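Probable transcriptional regulator (PDB 2FBI) probably binds DNA as a homodimer through a winged helix-turn-helix domain and regulates transcription, as other MarR-family proteins do. Local coordinates at residues Arg26-Gln31 with Gly109-Asn114; Glu36-Val41 with Leu71-Arg76; Ile79-Lys84 with Tyr93-Glu98. One frame throughout, in Å; residues are numbered along the deposited sequence.

Contact 1. Residues Arg26-Gln31 with Gly109-Asn114; sequences RPSLNQ and GDMEKN
Ser-28 and Asn-114 meet through a single side-chain hydrogen bond: ND2 of Asn-114 donates to OG of Ser-28 over 2.9 Å, a bent bond (136° at the hydrogen) that arrives 20° out of the amide plane. A small hydroxyl suits Ser-28, which points toward the facing helix where its CA comes within 6.8 Å of the CA of Asp-110. Beside this polar link, CD2 of Leu-29 lies 4.2 Å from SD of Met-111. That packing belongs to one of two modelled positions of Met-111 and bears little detail; a flexible, unbranched thioether suits a place where the end of the side chain comes nearer to helix 26-32 than its CB does. The two helices run nearly antiparallel, their short axes 10.1 Å apart, and this packing joins the short helix 26-32 to the long helix 98-122 that links the winged helix-turn-helix part of a MarR-type subunit to its dimerisation region. At the outer margin a water makes a tenuous bridge from OE1 of Gln-31 to OD2 of Asp-110, whose stronger partner is His-32. Further out, Trp-39 of helix 36-48 packs on both Leu-29 and Met-111, Phe-25 touches Met-111 and Asn-114, and Arg-7 of the second subunit also packs on Met-111.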
loop_
_atom_site.group_PDB
_atom_site.type_symbol
_atom_site.label_atom_id
_atom_site.label_comp_id
_atom_site.label_asym_id
_atom_site.label_seq_id
_atom_site.Cartn_x
_atom_site.Cartn_y
_atom_site.Cartn_z
ATOM N N ARG A 26 11.073 -7.950 4.911
ATOM C CA ARG A 26 10.354 -8.198 6.202
ATOM C C ARG A 26 11.208 -9.028 7.171
ATOM O O ARG A 26 11.217 -8.749 8.382
ATOM C CB ARG A 26 8.955 -8.791 6.009
ATOM C CG ARG A 26 7.896 -7.727 5.637
ATOM C CD ARG A 26 6.475 -8.226 5.843
ATOM N NE ARG A 26 5.533 -7.243 5.321
ATOM C CZ ARG A 26 4.898 -7.346 4.152
ATOM N NH1 ARG A 26 4.071 -6.379 3.763
ATOM N NH2 ARG A 26 5.077 -8.400 3.374
ATOM N N PRO A 27 11.975 -10.001 6.646
ATOM C CA PRO A 27 12.843 -10.765 7.580
ATOM C C PRO A 27 13.816 -9.932 8.344
ATOM O O PRO A 27 13.866 -10.060 9.565
ATOM C CB PRO A 27 13.506 -11.793 6.675
ATOM C CG PRO A 27 12.540 -11.985 5.603
ATOM C CD PRO A 27 12.067 -10.570 5.295
ATOM N N SER A 28 14.527 -9.004 7.714
ATOM C CA SER A 28 15.421 -8.145 8.518
ATOM C C SER A 28 14.703 -7.239 9.530
ATOM O O SER A 28 15.241 -6.928 10.603
ATOM C CB SER A 28 16.329 -7.278 7.645
ATOM O OG SER A 28 16.471 -7.878 6.362
ATOM N N LEU A 29 13.537 -6.751 9.137
ATOM C CA LEU A 29 12.661 -6.074 10.072
ATOM C C LEU A 29 12.100 -7.121 11.051
ATOM O O LEU A 29 12.115 -6.865 12.198
ATOM C CB LEU A 29 11.509 -5.333 9.346
ATOM C CG LEU A 29 11.822 -4.324 8.217
ATOM C CD1 LEU A 29 10.577 -4.007 7.460
ATOM C CD2 LEU A 29 12.487 -3.059 8.780
ATOM N N ASN A 30 11.568 -8.259 10.596
ATOM C CA ASN A 30 11.269 -9.388 11.534
ATOM C C ASN A 30 12.486 -9.500 12.471
ATOM O O ASN A 30 12.444 -9.042 13.638
ATOM C CB ASN A 30 11.008 -10.733 10.782
ATOM C CG ASN A 30 9.642 -10.780 10.048
ATOM O OD1 ASN A 30 8.809 -9.887 10.219
ATOM N ND2 ASN A 30 9.423 -11.810 9.227
ATOM N N GLN A 31 13.627 -9.947 11.917
ATOM C CA GLN A 31 14.912 -10.073 12.697
ATOM C C GLN A 31 15.306 -8.911 13.579
ATOM O O GLN A 31 16.023 -9.103 14.544
ATOM C CB GLN A 31 16.126 -10.489 11.819
ATOM C CG GLN A 31 16.167 -11.981 11.483
ATOM C CD GLN A 31 16.616 -12.275 10.033
ATOM O OE1 GLN A 31 17.438 -11.542 9.438
ATOM N NE2 GLN A 31 16.075 -13.360 9.463
ATOM N N GLY A 109 22.813 -1.522 6.625
ATOM C CA GLY A 109 23.644 -2.506 5.909
ATOM C C GLY A 109 22.815 -3.680 5.415
ATOM O O GLY A 109 22.846 -4.035 4.217
ATOM N N ASP A 110 22.013 -4.250 6.312
ATOM C CA ASP A 110 21.031 -5.265 5.895
ATOM C C ASP A 110 20.103 -4.753 4.773
ATOM O O ASP A 110 19.918 -5.429 3.763
ATOM C CB ASP A 110 20.229 -5.807 7.104
ATOM C CG ASP A 110 21.090 -6.667 8.053
ATOM O OD1 ASP A 110 22.085 -7.273 7.571
ATOM O OD2 ASP A 110 20.800 -6.723 9.285
ATOM N N MET A 111 19.539 -3.559 4.934
ATOM C CA MET A 111 18.590 -3.065 3.926
ATOM C C MET A 111 19.258 -2.796 2.554
ATOM O O MET A 111 18.621 -2.961 1.509
ATOM C CB MET A 111 17.743 -1.870 4.438
ATOM C CG MET A 111 16.926 -2.101 5.747
ATOM S SD MET A 111 15.469 -3.209 5.769
ATOM C CE MET A 111 16.274 -4.768 5.736
ATOM N N GLU A 112 20.533 -2.403 2.561
ATOM C CA GLU A 112 21.317 -2.270 1.315
ATOM C C GLU A 112 21.490 -3.643 0.606
ATOM O O GLU A 112 21.251 -3.753 -0.605
ATOM C CB GLU A 112 22.646 -1.559 1.613
ATOM C CG GLU A 112 23.700 -1.461 0.456
ATOM C CD GLU A 112 23.184 -0.778 -0.813
ATOM O OE1 GLU A 112 22.587 0.313 -0.678
ATOM O OE2 GLU A 112 23.370 -1.341 -1.938
ATOM N N LYS A 113 21.824 -4.684 1.367
ATOM C CA LYS A 113 21.949 -6.047 0.811
ATOM C C LYS A 113 20.639 -6.537 0.207
ATOM O O LYS A 113 20.633 -7.203 -0.853
ATOM C CB LYS A 113 22.359 -7.054 1.879
ATOM C CG LYS A 113 23.528 -6.645 2.737
ATOM C CD LYS A 113 24.740 -7.511 2.480
ATOM C CE LYS A 113 25.968 -7.010 3.296
ATOM N NZ LYS A 113 25.775 -7.145 4.776
ATOM N N ASN A 114 19.520 -6.202 0.864
ATOM C CA ASN A 114 18.241 -6.576 0.309
ATOM C C ASN A 114 17.906 -5.842 -0.959
ATOM O O ASN A 114 17.275 -6.414 -1.857
ATOM C CB ASN A 114 17.149 -6.452 1.357
ATOM C CG ASN A 114 17.382 -7.399 2.512
ATOM O OD1 ASN A 114 17.697 -8.564 2.298
ATOM N ND2 ASN A 114 17.260 -6.898 3.734
HETATM O O HOH W 1 18.785 -9.511 8.855
#

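Contact 2. Residues Glu36-Val41 with Leu71-Arg76; sequences EQQWRV and LARLER
A chi1 of 170° in Val-41 swings CG1 opposite the backbone N and directs that methyl between two leucines, 3.9 Å from CD1 of Leu-74 and 4.1 Å from CD2 of Leu-71. Gln-38, one turn earlier, has CG beside the backbone N and an extended chain beyond it, which carries its methylenes across Leu-74: CG of Gln-38 stands 3.8 Å from CD2 of Leu-74. Leu-74 is therefore gripped by both residues, one methyl turned to Val-41 and the other to the aliphatic part of Gln-38. Branched apolar side chains suit this buried seam because their methyls pack against one another without needing polar partners. Glutamine suits its place too, since the buried Gln-38 lays its methylenes on Leu-74 like an apolar chain and carries its amide toward the exposed Arg-73. There NE2 of Gln-38 lies 3.2 Å from NH1 of Arg-73, a close approach rather than a bond because both are donors; the amide and guanidinium planes stand 56° apart. The other end of the amide is occupied, as OE1 of Gln-38 accepts from the backbone N of Thr-35, a link that ties the side chain back to the start of its own helix. Met-67, Val-70 and Ile-62 add further apolar cover to Val-41. The segments cross at -76° with axes 10.8 Å apart, the steep packing by which helix 64-76, the probable recognition helix, is braced against helix 36-48 in the winged helix-turn-helix domain of MarR regulators.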
loop_
_atom_site.group_PDB
_atom_site.type_symbol
_atom_site.label_atom_id
_atom_site.label_comp_id
_atom_site.label_asym_id
_atom_site.label_seq_id
_atom_site.Cartn_x
_atom_site.Cartn_y
_atom_site.Cartn_z
ATOM N N GLU A 36 6.976 -2.706 9.567
ATOM C CA GLU A 36 7.174 -1.866 8.435
ATOM C C GLU A 36 6.661 -0.388 8.607
ATOM O O GLU A 36 7.246 0.543 8.010
ATOM C CB GLU A 36 6.632 -2.560 7.203
ATOM C CG GLU A 36 5.157 -2.848 7.253
ATOM C CD GLU A 36 4.844 -4.159 6.543
ATOM O OE1 GLU A 36 5.365 -5.212 7.008
ATOM O OE2 GLU A 36 4.133 -4.142 5.506
ATOM N N GLN A 37 5.649 -0.212 9.452
ATOM C CA GLN A 37 4.992 1.057 9.646
ATOM C C GLN A 37 5.906 1.916 10.517
ATOM O O GLN A 37 6.074 3.122 10.269
ATOM C CB GLN A 37 3.626 0.822 10.307
ATOM C CG GLN A 37 2.597 -0.017 9.435
ATOM C CD GLN A 37 2.709 -1.580 9.475
ATOM O OE1 GLN A 37 3.253 -2.214 10.397
ATOM N NE2 GLN A 37 2.138 -2.189 8.458
ATOM N N GLN A 38 6.497 1.294 11.537
ATOM C CA GLN A 38 7.593 1.885 12.276
ATOM C C GLN A 38 8.773 2.284 11.388
ATOM O O GLN A 38 9.291 3.354 11.545
ATOM C CB GLN A 38 8.112 0.901 13.345
ATOM C CG GLN A 38 7.192 0.805 14.574
ATOM C CD GLN A 38 7.582 -0.371 15.451
ATOM O OE1 GLN A 38 8.250 -1.295 14.990
ATOM N NE2 GLN A 38 7.214 -0.322 16.721
ATOM N N TRP A 39 9.203 1.372 10.511
ATOM C CA TRP A 39 10.369 1.544 9.664
ATOM C C TRP A 39 10.107 2.721 8.650
ATOM O O TRP A 39 11.012 3.506 8.386
ATOM C CB TRP A 39 10.700 0.248 8.911
ATOM C CG TRP A 39 11.980 0.393 8.044
ATOM C CD1 TRP A 39 12.086 0.290 6.675
ATOM C CD2 TRP A 39 13.290 0.774 8.521
ATOM N NE1 TRP A 39 13.404 0.550 6.287
ATOM C CE2 TRP A 39 14.149 0.850 7.397
ATOM C CE3 TRP A 39 13.813 1.050 9.799
ATOM C CZ2 TRP A 39 15.525 1.157 7.512
ATOM C CZ3 TRP A 39 15.167 1.392 9.920
ATOM C CH2 TRP A 39 16.006 1.460 8.772
ATOM N N ARG A 40 8.873 2.812 8.091
ATOM C CA ARG A 40 8.487 3.978 7.240
ATOM C C ARG A 40 8.648 5.293 7.925
ATOM O O ARG A 40 9.124 6.260 7.338
ATOM C CB ARG A 40 7.043 3.899 6.674
ATOM C CG ARG A 40 6.895 2.700 5.763
ATOM C CD ARG A 40 5.742 2.741 4.734
ATOM N NE ARG A 40 4.423 2.834 5.339
ATOM C CZ ARG A 40 3.688 1.817 5.782
ATOM N NH1 ARG A 40 2.480 2.090 6.273
ATOM N NH2 ARG A 40 4.140 0.545 5.783
ATOM N N VAL A 41 8.147 5.358 9.134
ATOM C CA VAL A 41 8.288 6.505 9.961
ATOM C C VAL A 41 9.784 6.835 10.232
ATOM O O VAL A 41 10.265 7.962 10.011
ATOM C CB VAL A 41 7.486 6.286 11.273
ATOM C CG1 VAL A 41 7.801 7.349 12.248
ATOM C CG2 VAL A 41 5.972 6.359 10.980
ATOM N N LEU A 71 3.555 6.203 16.839
ATOM C CA LEU A 71 4.355 7.154 17.594
ATOM C C LEU A 71 4.492 6.874 19.090
ATOM O O LEU A 71 5.601 7.009 19.617
ATOM C CB LEU A 71 3.941 8.611 17.337
ATOM C CG LEU A 71 3.962 8.977 15.856
ATOM C CD1 LEU A 71 3.328 10.332 15.695
ATOM C CD2 LEU A 71 5.395 8.923 15.213
ATOM N N ALA A 72 3.402 6.509 19.789
ATOM C CA ALA A 72 3.524 6.274 21.237
ATOM C C ALA A 72 4.422 5.073 21.563
ATOM O O ALA A 72 5.163 5.109 22.554
ATOM C CB ALA A 72 2.114 6.135 21.945
ATOM N N ARG A 73 4.347 4.025 20.744
ATOM C CA ARG A 73 5.239 2.882 20.852
ATOM C C ARG A 73 6.708 3.289 20.639
ATOM O O ARG A 73 7.562 2.956 21.463
ATOM C CB ARG A 73 4.858 1.806 19.819
ATOM C CG ARG A 73 5.080 0.371 20.285
ATOM C CD ARG A 73 6.516 -0.053 20.188
ATOM N NE ARG A 73 6.769 -1.501 20.340
ATOM C CZ ARG A 73 6.286 -2.473 19.553
ATOM N NH1 ARG A 73 5.424 -2.224 18.561
ATOM N NH2 ARG A 73 6.633 -3.725 19.782
ATOM N N LEU A 74 6.981 4.034 19.551
ATOM C CA LEU A 74 8.332 4.423 19.182
ATOM C C LEU A 74 8.869 5.386 20.190
ATOM O O LEU A 74 10.042 5.329 20.562
ATOM C CB LEU A 74 8.369 5.050 17.801
ATOM C CG LEU A 74 8.271 4.164 16.582
ATOM C CD1 LEU A 74 8.261 5.120 15.391
ATOM C CD2 LEU A 74 9.444 3.142 16.460
ATOM N N GLU A 75 8.005 6.278 20.663
ATOM C CA GLU A 75 8.369 7.140 21.764
ATOM C C GLU A 75 8.690 6.328 23.067
ATOM O O GLU A 75 9.673 6.630 23.783
ATOM C CB GLU A 75 7.262 8.140 21.986
ATOM C CG GLU A 75 7.518 9.149 23.055
ATOM C CD GLU A 75 6.273 10.018 23.293
ATOM O OE1 GLU A 75 5.162 9.452 23.497
ATOM O OE2 GLU A 75 6.404 11.255 23.258
ATOM N N ARG A 76 7.890 5.293 23.342
ATOM C CA ARG A 76 8.091 4.472 24.548
ATOM C C ARG A 76 9.431 3.710 24.486
ATOM O O ARG A 76 10.088 3.482 25.519
ATOM C CB ARG A 76 6.906 3.512 24.758
ATOM C CG ARG A 76 6.966 2.593 26.015
ATOM C CD ARG A 76 5.936 1.455 25.923
ATOM N NE ARG A 76 6.374 0.362 25.025
ATOM C CZ ARG A 76 5.581 -0.289 24.146
ATOM N NH1 ARG A 76 6.085 -1.271 23.388
ATOM N NH2 ARG A 76 4.286 0.037 23.994
#

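Contact 3. Residues Ile79-Lys84 with Tyr93-Glu98; sequences IVRRWK and YVNLTE
Ile-79 and Thr-97 close the base of the antiparallel beta hairpin that forms the wing of this winged helix domain: the carbonyl O of Ile-79 accepts the backbone N of Thr-97 at 2.8 Å. CG2 of Ile-79 lies alongside CD2 of Leu-96, a buried apolar pair where the strands meet the helices. Val-80, in a non-hydrogen-bonded pair with Leu-96, sets its CB 4.0 Å from CG1 of Val-94, and Leu-45 of helix 36-48 covers both valines. Arg-81 and Asn-95 exchange two backbone hydrogen bonds, and the arginine side chain, at an exposed position, stands on the same face as Trp-83. On the face shared with Val-94, Arg-82 lays CG 4.0 Å from CG2 of that valine, while its guanidinium makes a salt bridge to Glu-75. Trp-83 pairs with Tyr-93 through two more backbone bonds. With CG of Trp-83 set between the backbone N and the carbonyl carbon (chi1 39°), the indole turns toward the neighbouring strand, and CB of Tyr-93 sits over its six-membered ring, 3.5 Å from the centroid in a CH-pi contact. The two aromatic rings barely overlap. At the indole edge, NE1 of Trp-83 donates in the ring plane to OD1 of Asn-95 over 2.6 Å.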
loop_
_atom_site.group_PDB
_atom_site.type_symbol
_atom_site.label_atom_id
_atom_site.label_comp_id
_atom_site.label_asym_id
_atom_site.label_seq_id
_atom_site.Cartn_x
_atom_site.Cartn_y
_atom_site.Cartn_z
ATOM N N ILE A 79 12.941 5.650 20.473
ATOM C CA ILE A 79 13.287 5.855 19.042
ATOM C C ILE A 79 12.995 7.270 18.514
ATOM O O ILE A 79 13.804 7.866 17.749
ATOM C CB ILE A 79 12.604 4.814 18.147
ATOM C CG1 ILE A 79 12.876 3.380 18.635
ATOM C CG2 ILE A 79 12.978 5.000 16.670
ATOM C CD1 ILE A 79 14.309 2.968 18.608
ATOM N N VAL A 80 11.836 7.809 18.910
ATOM C CA VAL A 80 11.478 9.177 18.565
ATOM C C VAL A 80 11.196 10.031 19.827
ATOM O O VAL A 80 10.919 9.493 20.883
ATOM C CB VAL A 80 10.234 9.173 17.610
ATOM C CG1 VAL A 80 10.480 8.272 16.390
ATOM C CG2 VAL A 80 8.929 8.760 18.404
ATOM N N ARG A 81 11.286 11.347 19.673
ATOM C CA ARG A 81 10.892 12.375 20.637
ATOM C C ARG A 81 9.733 13.219 20.024
ATOM O O ARG A 81 9.744 13.506 18.836
ATOM C CB ARG A 81 12.083 13.309 20.880
ATOM C CG ARG A 81 11.867 14.426 21.940
ATOM C CD ARG A 81 13.056 15.424 21.915
ATOM N NE ARG A 81 14.258 14.654 22.127
ATOM C CZ ARG A 81 14.586 14.083 23.288
ATOM N NH1 ARG A 81 13.809 14.283 24.355
ATOM N NH2 ARG A 81 15.702 13.328 23.398
ATOM N N ARG A 82 8.764 13.630 20.847
ATOM C CA ARG A 82 7.632 14.476 20.417
ATOM C C ARG A 82 7.665 15.729 21.227
ATOM O O ARG A 82 7.916 15.664 22.420
ATOM C CB ARG A 82 6.291 13.767 20.613
ATOM C CG ARG A 82 6.016 12.756 19.532
ATOM C CD ARG A 82 4.607 12.133 19.599
ATOM N NE ARG A 82 4.288 11.475 20.858
ATOM C CZ ARG A 82 3.143 10.815 21.101
ATOM N NH1 ARG A 82 2.189 10.713 20.162
ATOM N NH2 ARG A 82 2.962 10.220 22.287
ATOM N N TRP A 83 7.453 16.864 20.581
ATOM C CA TRP A 83 7.473 18.147 21.249
ATOM C C TRP A 83 6.504 19.108 20.603
ATOM O O TRP A 83 6.306 19.070 19.382
ATOM C CB TRP A 83 8.882 18.787 21.215
ATOM C CG TRP A 83 9.660 18.595 19.912
ATOM C CD1 TRP A 83 10.317 17.441 19.501
ATOM C CD2 TRP A 83 9.895 19.568 18.888
ATOM N NE1 TRP A 83 10.928 17.666 18.292
ATOM C CE2 TRP A 83 10.691 18.959 17.904
ATOM C CE3 TRP A 83 9.501 20.900 18.698
ATOM C CZ2 TRP A 83 11.072 19.622 16.754
ATOM C CZ3 TRP A 83 9.904 21.559 17.550
ATOM C CH2 TRP A 83 10.671 20.927 16.602
ATOM N N LYS A 84 5.949 20.000 21.413
ATOM C CA LYS A 84 5.073 21.053 20.892
ATOM C C LYS A 84 5.897 22.193 20.312
ATOM O O LYS A 84 6.888 22.603 20.923
ATOM C CB LYS A 84 4.067 21.522 21.969
ATOM C CG LYS A 84 2.949 20.496 22.166
ATOM C CD LYS A 84 2.627 20.157 23.616
ATOM C CE LYS A 84 1.342 20.792 24.090
ATOM N NZ LYS A 84 1.616 21.969 24.983
ATOM N N TYR A 93 5.573 18.275 16.650
ATOM C CA TYR A 93 6.716 17.783 15.876
ATOM C C TYR A 93 7.364 16.517 16.397
ATOM O O TYR A 93 7.430 16.229 17.601
ATOM C CB TYR A 93 7.787 18.869 15.754
ATOM C CG TYR A 93 7.369 19.871 14.746
ATOM C CD1 TYR A 93 6.254 20.700 14.982
ATOM C CD2 TYR A 93 8.041 19.979 13.548
ATOM C CE1 TYR A 93 5.855 21.616 14.035
ATOM C CE2 TYR A 93 7.659 20.911 12.614
ATOM C CZ TYR A 93 6.572 21.709 12.860
ATOM O OH TYR A 93 6.178 22.589 11.893
ATOM N N VAL A 94 7.867 15.756 15.453
ATOM C CA VAL A 94 8.458 14.484 15.781
ATOM C C VAL A 94 9.894 14.436 15.198
ATOM O O VAL A 94 10.144 14.881 14.086
ATOM C CB VAL A 94 7.619 13.269 15.248
ATOM C CG1 VAL A 94 8.128 12.013 15.830
ATOM C CG2 VAL A 94 6.098 13.389 15.570
ATOM N N ASN A 95 10.811 13.855 15.958
ATOM C CA ASN A 95 12.146 13.548 15.407
ATOM C C ASN A 95 12.781 12.256 15.951
ATOM O O ASN A 95 12.387 11.715 16.997
ATOM C CB ASN A 95 13.085 14.773 15.521
ATOM C CG ASN A 95 13.436 15.105 16.944
ATOM O OD1 ASN A 95 12.774 15.912 17.588
ATOM N ND2 ASN A 95 14.515 14.494 17.451
ATOM N N LEU A 96 13.730 11.720 15.206
ATOM C CA LEU A 96 14.465 10.545 15.735
ATOM C C LEU A 96 15.322 10.960 16.923
ATOM O O LEU A 96 15.847 12.070 16.967
ATOM C CB LEU A 96 15.321 9.914 14.648
ATOM C CG LEU A 96 14.538 9.215 13.557
ATOM C CD1 LEU A 96 15.502 9.009 12.391
ATOM C CD2 LEU A 96 13.920 7.902 14.078
ATOM N N THR A 97 15.417 10.096 17.918
ATOM C CA THR A 97 16.384 10.316 19.007
ATOM C C THR A 97 17.778 9.786 18.541
ATOM O O THR A 97 17.876 9.132 17.480
ATOM C CB THR A 97 16.007 9.503 20.218
ATOM O OG1 THR A 97 15.904 8.158 19.805
ATOM C CG2 THR A 97 14.553 9.948 20.821
ATOM N N GLU A 98 18.832 10.011 19.349
ATOM C CA GLU A 98 20.181 9.443 19.013
ATOM C C GLU A 98 20.052 7.944 18.930
ATOM O O GLU A 98 20.619 7.307 18.043
ATOM C CB GLU A 98 21.268 9.843 20.029
ATOM C CG GLU A 98 21.464 11.371 20.091
ATOM C CD GLU A 98 22.379 11.812 21.286
ATOM O OE1 GLU A 98 23.207 10.996 21.736
ATOM O OE2 GLU A 98 22.301 12.982 21.745
#

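In the fold
Contacts 1 and 2 are both buried and join helices, whereas contact 3 pairs strands and is only partly buried. Contact 1 is nearly antiparallel and mixes one polar bond with thioether packing; contact 2 crosses steeply and relies on aliphatic packing, including the methylenes of a glutamine; contact 3 depends chiefly on backbone hydrogen bonds, with aromatic and polar side chains on its more exposed face. Helix 36-48 connects the first two, its Glu-36 forming a salt bridge with Arg-26. Contacts 2 and 3, centres about 11 Å apart, are joined by a probable hydrogen bond from Ile-79 N to Leu-74 O and by Val-80 against Leu-74. Contacts 1 and 3 do not touch, but helix 98-122 follows the wing directly.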